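Local atomic coordinates of predicted acyltransferase with acyl-CoA N-acyltransferase domain (Escherichia coli, PDB entry 4RS2), a protein that binds coenzyme A and probably transfers an acyl group from acyl-CoA to an acceptor, as GNAT-fold N-acyltransferases do. Residues Gln86-Ala91 with Ala122-Leu127; Ser76-Gln81 with Val174-His179; Ala32-Ser37 with Pro92-Glu97. All coordinates share one frame; numbering follows the deposited sequence. Where two conformers were deposited one is given.

Interaction 1: residues Gln86-Ala91 with Ala122-Leu127; sequences QWVGMA and AAVVTL
Trp-87 lays its indole over the methyl of Ala-123: CB of Ala-123 stands 3.5 Å from the centroid of the five-membered ring of Trp-87, 10° off the ring normal, a CH-pi contact over the face. A small residue suits this place because the strands are close and the ring can lie flat on the methyl. The indole is brought there by a first torsion of -73°, which sets CG beside the backbone N and opposite the carbonyl carbon. Its six-membered part continues to Val-125, whose CG1 lies 4.1 Å from CE3 of Trp-87. Across from Val-125, Gly-89 has no side chain, and CG2 of Val-125 packs against its CA at 3.7 Å.

The frame is a pair of parallel strands, 87-95 and 123-127, the two strands of a beta-alpha-beta unit in the GNAT fold whose connection runs through helix 104-118. Val-88 N donates to Ala-123 O (3.1 Å), Val-125 N to Val-88 O (2.8 Å) and Met-90 N to Val-125 O (2.7 Å). Thr-126 then spends its hydroxyl on the same neighbour strand: OG1 donates to Met-90 O at 2.8 Å, and a water also donates to that oxygen, so two donors hold it.

Val-88, Val-124 and Met-90 occupy the other face. CG2 of Val-88 meets CG2 of Val-124 at 3.8 Å, and helix 104-118 packs on all three through Val-109, Leu-113 and Leu-116. Back on the Trp-87 face, Val-80 of strand 69-80 packs on the indole and Val-78 on CB of Trp-87.

Interaction 2: residues Ser76-Gln81 with Val174-His179; sequences SPVDVQ and VEYHEH
Val-78 touches Val-174, Glu-175 and Tyr-176 with every atom of its side chain. Its CB lies near the carbonyl oxygen of Glu-175 and the CG1 methyl of Val-174. From there the branches part. CG2 packs on CG1 of Val-174 at 3.6 Å, and CG1 rises over the phenol of Tyr-176, 4.1 Å from the ring centroid and 13° off its normal, a CH-pi contact with the face. A chi1 of -59° divides the two methyls in this way, placing CG1 opposite the carbonyl carbon of Val-78. A beta-branched residue suits the spot, since one methyl can serve the aliphatic neighbour and the other the ring.

Asp-79 and Glu-175 form the antiparallel hydrogen-bonded pair that ties strand 172-175 to strand 69-80 of the mixed sheet: Asp-79 N donates to Glu-175 O (3.0 Å) and Glu-175 N to Asp-79 O (2.8 Å). Val-80 and Val-174 make the next, non-hydrogen-bonded pair. Toward His-177 the direct bonds give way to a water that donates to Ser-76 OG and Pro-77 O and accepts from His-177 N at 2.9 Å. Beside the Asp-79/Glu-175 pair a second water donates to Glu-175 O and to Asp-79 OD2, a carboxylate on the more exposed face, where charge can be hydrated.

ND1 of His-177 accepts from His-179 N at 3.0 Å, where a 3-10 segment begins. Trp-150 and Phe-180 meet the ring of Tyr-176, and His-179 NE2 bonds to Asp-53.

Interaction 3: residues Ala32-Ser37 with Pro92-Glu97; sequences ALLRRS and PLAVDE. With COA (coenzyme A), chain C.
The guanidinium of Arg-36, in one of its two conformers, meets Asp-96 at its edge, while CA of Leu-33 lies against one of its faces, toward the rim. In that conformer NE and NH2 both donate to a single carboxylate oxygen, OD2 of Asp-96, at 3.0 and 2.7 Å, a side-on salt bridge bent at both hydrogens that may not be permanent. The two planes are 53° apart: OD2 lies close to the guanidinium plane, yet NE comes to it from above the carboxylate and NH2 from its anti side. The chi1 of Arg-36, 69°, places CG between N and the carbonyl carbon, and the chain then runs extended to NE. Asp-96 OD1 has a second use, accepting from Lys-98 N; with both oxygens engaged, the rotation of the carboxylate is fixed.

Beneath the ion pair the contact is apolar. CD1 of Leu-33 reaches Asp-96 N at 3.6 Å, and CD2 of Leu-34 touches both CG of Pro-92 (3.8 Å) and CB of Ala-94 (4.0 Å). Branched leucines fill the space between helix and strand, and the small Ala-94 lets Ser-37 come near. Ser-37 turns its hydroxyl back to Leu-33 O at 2.7 Å, satisfying it within the helix.

Coenzyme A lies along the strand: Val-95 N donates to O9P of its pantetheine part at 2.9 Å, nearly straight, the strand-like pairing familiar in GNAT enzymes.

Helix segment 32-37 runs at 85° to strand segment 92-95, with helix 42-53 beside Leu-34 and Pro-92, strand 69-80 against Leu-33, and helix 104-118 touching Leu-93 and Val-95.

Strand 87-95 links all three contacts: its first half pairs with strand 123-127 in interaction 1, its second half carries helix 27-37 and coenzyme A in interaction 3, and its neighbour strand 69-80 brings in interaction 2. Interactions 1 and 2, with centres about 9 Å apart, touch directly: Gly-89 N lies 2.8 Å from Ser-76 O, a probable hydrogen bond, so one sheet runs through both. Interaction 3 lies farther off, its centre about 20 Å from that of interaction 1 and 23 Å from that of interaction 2. Of the three, interaction 3 supplies pocket residues (Ser-37, Ala-94, Val-95); the side chains of Met-90 and Tyr-176 stay about 9 and 13 Å from coenzyme A.

Interaction 1: residues Gln86-Ala91 with Ala122-Leu127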
# COMPACT_ATOMS: atom_id res chain seq x y z
N GLN A 86 6.06 13.25 7.08
CA GLN A 86 6.44 11.84 7.18
C GLN A 86 5.20 10.95 7.06
O GLN A 86 5.01 10.03 7.83
CB GLN A 86 7.21 11.58 8.48
CG GLN A 86 8.42 12.49 8.64
CD GLN A 86 9.47 12.24 7.57
OE1 GLN A 86 9.82 11.10 7.29
NE2 GLN A 86 9.98 13.32 6.98
N TRP A 87 4.37 11.28 6.08
CA TRP A 87 3.21 10.47 5.72
C TRP A 87 3.48 9.76 4.39
O TRP A 87 4.25 10.25 3.55
CB TRP A 87 1.95 11.32 5.55
CG TRP A 87 1.34 11.85 6.78
CD1 TRP A 87 1.97 12.15 7.96
CD2 TRP A 87 -0.03 12.24 6.93
NE1 TRP A 87 1.05 12.68 8.85
CE2 TRP A 87 -0.18 12.73 8.25
CE3 TRP A 87 -1.14 12.17 6.10
CZ2 TRP A 87 -1.41 13.17 8.74
CZ3 TRP A 87 -2.39 12.58 6.60
CH2 TRP A 87 -2.50 13.08 7.92
N VAL A 88 2.81 8.63 4.20
CA VAL A 88 2.90 7.86 2.95
C VAL A 88 1.53 7.42 2.51
O VAL A 88 0.60 7.38 3.33
CB VAL A 88 3.79 6.63 3.07
CG1 VAL A 88 5.24 7.02 3.31
CG2 VAL A 88 3.25 5.70 4.16
N GLY A 89 1.40 7.15 1.21
CA GLY A 89 0.20 6.58 0.61
C GLY A 89 0.47 5.11 0.26
O GLY A 89 1.52 4.78 -0.31
N MET A 90 -0.44 4.22 0.63
CA MET A 90 -0.31 2.80 0.34
C MET A 90 -1.01 2.44 -0.96
O MET A 90 -2.19 2.73 -1.12
CB MET A 90 -0.93 2.01 1.50
CG MET A 90 -0.77 0.52 1.39
SD MET A 90 -1.30 -0.31 2.90
CE MET A 90 -3.06 -0.25 2.70
N ALA A 91 -0.28 1.84 -1.89
CA ALA A 91 -0.79 1.41 -3.18
C ALA A 91 0.36 0.96 -4.02
O ALA A 91 1.43 1.56 -3.98
CB ALA A 91 -1.50 2.56 -3.92
N ALA A 122 4.50 8.78 10.36
CA ALA A 122 3.40 9.14 11.24
C ALA A 122 2.01 8.71 10.82
O ALA A 122 1.13 8.64 11.68
CB ALA A 122 3.40 10.64 11.46
N ALA A 123 1.78 8.51 9.52
CA ALA A 123 0.47 8.16 9.03
C ALA A 123 0.55 7.56 7.62
O ALA A 123 1.47 7.86 6.87
CB ALA A 123 -0.45 9.36 9.03
N VAL A 124 -0.48 6.80 7.30
CA VAL A 124 -0.61 6.14 6.02
C VAL A 124 -1.99 6.42 5.46
O VAL A 124 -2.98 6.24 6.16
CB VAL A 124 -0.44 4.62 6.15
CG1 VAL A 124 -0.54 4.00 4.76
CG2 VAL A 124 0.92 4.31 6.77
N VAL A 125 -2.05 6.89 4.23
CA VAL A 125 -3.35 7.05 3.56
C VAL A 125 -3.47 5.98 2.49
O VAL A 125 -2.45 5.41 2.05
CB VAL A 125 -3.57 8.46 2.95
CG1 VAL A 125 -3.44 9.51 4.02
CG2 VAL A 125 -2.59 8.75 1.81
N THR A 126 -4.70 5.73 2.07
CA THR A 126 -4.93 4.82 0.96
C THR A 126 -6.29 5.13 0.34
O THR A 126 -7.12 5.83 0.94
CB THR A 126 -4.84 3.34 1.38
OG1 THR A 126 -4.64 2.51 0.23
CG2 THR A 126 -6.12 2.88 2.14
N LEU A 127 -6.47 4.67 -0.88
CA LEU A 127 -7.69 4.87 -1.63
C LEU A 127 -8.22 3.53 -2.06
O LEU A 127 -7.56 2.80 -2.81
CB LEU A 127 -7.40 5.75 -2.84
CG LEU A 127 -8.61 6.18 -3.66
CD1 LEU A 127 -9.47 7.17 -2.87
CD2 LEU A 127 -8.12 6.87 -4.92
O HOH W 1 -3.61 4.87 -2.19

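Interaction 2: residues Ser76-Gln81 with Val174-His179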
# COMPACT_ATOMS: atom_id res chain seq x y z
N SER A 76 4.40 5.20 -0.97
CA SER A 76 5.10 6.32 -1.61
C SER A 76 4.81 7.58 -0.82
O SER A 76 3.82 7.60 -0.08
CB SER A 76 4.65 6.44 -3.06
OG SER A 76 3.26 6.56 -3.14
N PRO A 77 5.65 8.62 -0.94
CA PRO A 77 5.45 9.79 -0.08
C PRO A 77 4.24 10.60 -0.47
O PRO A 77 3.91 10.72 -1.64
CB PRO A 77 6.71 10.63 -0.30
CG PRO A 77 7.20 10.20 -1.64
CD PRO A 77 6.75 8.80 -1.89
N VAL A 78 3.56 11.16 0.54
CA VAL A 78 2.45 12.10 0.27
C VAL A 78 2.74 13.34 1.11
O VAL A 78 3.39 13.23 2.15
CB VAL A 78 1.05 11.53 0.60
CG1 VAL A 78 0.81 10.27 -0.21
CG2 VAL A 78 0.87 11.27 2.09
N ASP A 79 2.32 14.53 0.64
CA ASP A 79 2.49 15.74 1.42
C ASP A 79 1.12 16.22 1.81
O ASP A 79 0.14 15.90 1.15
CB ASP A 79 3.21 16.82 0.64
CG ASP A 79 4.61 16.42 0.26
OD1 ASP A 79 5.40 15.98 1.14
OD2 ASP A 79 4.93 16.56 -0.94
N VAL A 80 1.04 16.99 2.89
CA VAL A 80 -0.25 17.49 3.33
C VAL A 80 -0.22 18.98 3.31
O VAL A 80 0.58 19.59 4.00
CB VAL A 80 -0.61 17.02 4.73
CG1 VAL A 80 -2.04 17.45 5.05
CG2 VAL A 80 -0.46 15.51 4.82
N GLN A 81 -1.06 19.57 2.47
CA GLN A 81 -1.10 21.02 2.32
C GLN A 81 0.32 21.47 1.92
O GLN A 81 0.84 22.51 2.33
CB GLN A 81 -1.67 21.66 3.60
CG GLN A 81 -2.56 22.87 3.35
CD GLN A 81 -3.76 22.95 4.30
OE1 GLN A 81 -4.88 23.20 3.86
NE2 GLN A 81 -3.53 22.73 5.58
N VAL A 174 -4.12 16.06 0.69
CA VAL A 174 -3.03 15.12 0.74
C VAL A 174 -2.66 14.86 -0.71
O VAL A 174 -3.47 14.34 -1.47
CB VAL A 174 -3.46 13.80 1.43
CG1 VAL A 174 -2.33 12.80 1.38
CG2 VAL A 174 -3.98 14.07 2.84
N GLU A 175 -1.43 15.20 -1.08
CA GLU A 175 -0.97 15.05 -2.45
C GLU A 175 -0.03 13.87 -2.63
O GLU A 175 0.98 13.74 -1.92
CB GLU A 175 -0.26 16.33 -2.89
CG GLU A 175 -1.21 17.45 -3.31
CD GLU A 175 -1.44 17.50 -4.80
OE1 GLU A 175 -1.89 16.52 -5.41
OE2 GLU A 175 -1.17 18.56 -5.36
N TYR A 176 -0.37 13.01 -3.59
CA TYR A 176 0.47 11.87 -3.97
C TYR A 176 1.44 12.39 -5.04
O TYR A 176 1.31 13.49 -5.57
CB TYR A 176 -0.35 10.75 -4.58
CG TYR A 176 -1.21 9.90 -3.68
CD1 TYR A 176 -2.35 10.41 -3.08
CD2 TYR A 176 -0.96 8.55 -3.53
CE1 TYR A 176 -3.17 9.60 -2.27
CE2 TYR A 176 -1.76 7.74 -2.74
CZ TYR A 176 -2.87 8.27 -2.11
OH TYR A 176 -3.71 7.51 -1.36
N HIS A 177 2.45 11.59 -5.34
CA HIS A 177 3.37 11.93 -6.40
C HIS A 177 2.61 11.96 -7.73
O HIS A 177 1.58 11.27 -7.91
CB HIS A 177 4.42 10.87 -6.46
CG HIS A 177 5.51 11.20 -7.40
ND1 HIS A 177 5.52 10.77 -8.70
CD2 HIS A 177 6.61 11.97 -7.24
CE1 HIS A 177 6.61 11.23 -9.30
NE2 HIS A 177 7.28 11.96 -8.44
N GLU A 178 3.08 12.76 -8.67
CA GLU A 178 2.38 12.90 -9.94
C GLU A 178 2.24 11.60 -10.73
O GLU A 178 1.38 11.52 -11.59
CB GLU A 178 3.04 13.97 -10.78
CG GLU A 178 4.46 13.65 -11.18
CD GLU A 178 5.12 14.80 -11.87
OE1 GLU A 178 4.77 15.06 -13.03
OE2 GLU A 178 6.00 15.43 -11.24
N HIS A 179 3.06 10.59 -10.44
CA HIS A 179 2.93 9.31 -11.14
C HIS A 179 1.58 8.67 -10.90
O HIS A 179 1.15 7.80 -11.66
CB HIS A 179 4.03 8.30 -10.75
CG HIS A 179 5.37 8.62 -11.31
ND1 HIS A 179 5.55 9.27 -12.51
CD2 HIS A 179 6.61 8.27 -10.89
CE1 HIS A 179 6.84 9.37 -12.76
NE2 HIS A 179 7.50 8.78 -11.80
O HOH W 2 2.86 9.26 -3.71
O HOH W 3 3.50 14.69 -2.58

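Interaction 3: residues Ala32-Ser37 with Pro92-Glu97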
# COMPACT_ATOMS: atom_id res chain seq x y z
N ALA A 32 4.86 -8.86 -12.90
CA ALA A 32 4.01 -9.89 -13.44
C ALA A 32 2.80 -10.06 -12.55
O ALA A 32 1.69 -10.23 -13.04
CB ALA A 32 4.77 -11.20 -13.61
N LEU A 33 3.03 -10.04 -11.24
CA LEU A 33 1.91 -10.12 -10.30
C LEU A 33 0.91 -8.97 -10.49
O LEU A 33 -0.32 -9.18 -10.49
CB LEU A 33 2.42 -10.09 -8.86
CG LEU A 33 1.35 -10.04 -7.79
CD1 LEU A 33 0.52 -11.32 -7.70
CD2 LEU A 33 2.06 -9.76 -6.48
N LEU A 34 1.42 -7.75 -10.66
CA LEU A 34 0.54 -6.60 -10.80
C LEU A 34 -0.22 -6.63 -12.12
O LEU A 34 -1.40 -6.28 -12.16
CB LEU A 34 1.34 -5.28 -10.65
CG LEU A 34 1.95 -5.11 -9.23
CD1 LEU A 34 2.81 -3.88 -9.17
CD2 LEU A 34 0.88 -5.08 -8.17
N ARG A 35 0.42 -7.09 -13.18
CA ARG A 35 -0.28 -7.17 -14.46
C ARG A 35 -1.38 -8.19 -14.50
O ARG A 35 -2.40 -8.00 -15.18
CB ARG A 35 0.71 -7.45 -15.58
CG ARG A 35 1.61 -6.28 -15.87
CD ARG A 35 2.56 -6.50 -17.04
NE ARG A 35 3.34 -5.29 -17.28
CZ ARG A 35 3.00 -4.33 -18.14
NH1 ARG A 35 1.94 -4.45 -18.92
NH2 ARG A 35 3.76 -3.24 -18.23
N ARG A 36 -1.17 -9.28 -13.77
CA ARG A 36 -2.15 -10.35 -13.75
C ARG A 36 -3.27 -10.15 -12.73
O ARG A 36 -4.34 -10.69 -12.91
CB ARG A 36 -1.49 -11.73 -13.60
CG ARG A 36 -0.82 -12.07 -12.28
CD ARG A 36 -0.35 -13.53 -12.30
NE ARG A 36 0.36 -13.88 -11.07
CZ ARG A 36 1.68 -13.74 -10.86
NH1 ARG A 36 2.47 -13.26 -11.81
NH2 ARG A 36 2.20 -14.09 -9.71
N SER A 37 -3.01 -9.30 -11.73
CA SER A 37 -3.94 -9.09 -10.60
C SER A 37 -4.94 -7.96 -10.75
O SER A 37 -5.99 -7.99 -10.10
CB SER A 37 -3.16 -8.84 -9.33
OG SER A 37 -2.43 -10.00 -8.98
N PRO A 92 0.21 -0.13 -4.76
CA PRO A 92 -0.94 -1.04 -4.77
C PRO A 92 -0.80 -2.10 -3.70
O PRO A 92 0.18 -2.11 -2.95
CB PRO A 92 -0.83 -1.72 -6.14
CG PRO A 92 0.60 -1.73 -6.45
CD PRO A 92 1.24 -0.58 -5.72
N LEU A 93 -1.83 -2.95 -3.61
CA LEU A 93 -1.89 -4.08 -2.71
C LEU A 93 -2.44 -5.23 -3.52
O LEU A 93 -3.54 -5.14 -4.07
CB LEU A 93 -2.82 -3.80 -1.53
CG LEU A 93 -3.09 -4.99 -0.60
CD1 LEU A 93 -1.80 -5.43 0.04
CD2 LEU A 93 -4.14 -4.62 0.46
N ALA A 94 -1.68 -6.31 -3.60
CA ALA A 94 -2.09 -7.44 -4.40
C ALA A 94 -1.63 -8.76 -3.85
O ALA A 94 -0.53 -8.88 -3.35
CB ALA A 94 -1.57 -7.28 -5.82
N VAL A 95 -2.53 -9.74 -3.95
CA VAL A 95 -2.17 -11.12 -3.64
C VAL A 95 -2.57 -11.99 -4.83
O VAL A 95 -3.68 -11.84 -5.39
CB VAL A 95 -2.86 -11.58 -2.35
CG1 VAL A 95 -2.68 -13.07 -2.14
CG2 VAL A 95 -2.35 -10.77 -1.16
N ASP A 96 -1.64 -12.86 -5.24
CA ASP A 96 -1.88 -13.77 -6.36
C ASP A 96 -3.15 -14.58 -6.10
O ASP A 96 -3.36 -15.06 -5.02
CB ASP A 96 -0.69 -14.70 -6.54
CG ASP A 96 -0.78 -15.52 -7.82
OD1 ASP A 96 -1.77 -16.26 -8.03
OD2 ASP A 96 0.20 -15.52 -8.61
N GLU A 97 -3.98 -14.70 -7.13
CA GLU A 97 -5.26 -15.41 -7.00
C GLU A 97 -5.08 -16.80 -6.36
O GLU A 97 -5.95 -17.25 -5.61
CB GLU A 97 -5.96 -15.46 -8.38
CG GLU A 97 -7.43 -15.86 -8.30
CD GLU A 97 -8.22 -15.53 -9.56
OE1 GLU A 97 -7.75 -14.73 -10.42
OE2 GLU A 97 -9.35 -16.07 -9.70
N1A COA C . -13.65 -6.69 -0.12
C2A COA C . -13.74 -6.68 1.23
N3A COA C . -12.95 -7.44 2.01
C4A COA C . -12.00 -8.23 1.45
C5A COA C . -11.85 -8.29 0.00
C6A COA C . -12.74 -7.44 -0.79
N6A COA C . -12.62 -7.45 -2.13
N7A COA C . -10.86 -9.16 -0.27
C8A COA C . -10.41 -9.62 0.92
N9A COA C . -11.11 -9.10 1.92
C1B COA C . -10.89 -9.34 3.35
C2B COA C . -10.82 -10.79 3.77
O2B COA C . -12.11 -11.40 3.85
C3B COA C . -10.11 -10.67 5.09
O3B COA C . -11.03 -10.22 6.09
P3B COA C . -10.68 -10.28 7.68
O7A COA C . -9.21 -10.59 7.83
O8A COA C . -11.12 -8.99 8.26
O9A COA C . -11.55 -11.40 8.16
C4B COA C . -9.11 -9.54 4.83
O4B COA C . -9.59 -8.83 3.68
C5B COA C . -7.70 -10.04 4.57
O5B COA C . -7.73 -11.07 3.58
P1A COA C . -6.41 -11.76 2.97
O1A COA C . -6.63 -13.24 2.84
O2A COA C . -5.24 -11.19 3.71
O3A COA C . -6.37 -11.13 1.48
P2A COA C . -6.81 -11.77 0.08
O4A COA C . -5.98 -12.94 -0.27
O5A COA C . -8.31 -12.01 0.03
O6A COA C . -6.37 -10.56 -0.89
CBP COA C . -6.72 -8.60 -2.26
CCP COA C . -7.17 -9.38 -1.05
CDP COA C . -7.61 -7.37 -2.46
CEP COA C . -5.29 -8.16 -1.99
CAP COA C . -6.80 -9.54 -3.48
OAP COA C . -8.15 -10.00 -3.69
C9P COA C . -6.27 -8.95 -4.76
O9P COA C . -5.05 -8.93 -5.02
N8P COA C . -7.19 -8.53 -5.62
C7P COA C . -6.84 -8.03 -6.94
C6P COA C . -6.45 -6.57 -6.86
C5P COA C . -7.67 -5.76 -6.50
O5P COA C . -7.83 -5.33 -5.38
N4P COA C . -8.53 -5.53 -7.49
C3P COA C . -9.68 -4.66 -7.34
C2P COA C . -9.72 -3.64 -8.47
S1P COA C . -10.22 -2.01 -7.86
O HOH W 4 -5.33 -13.09 -10.97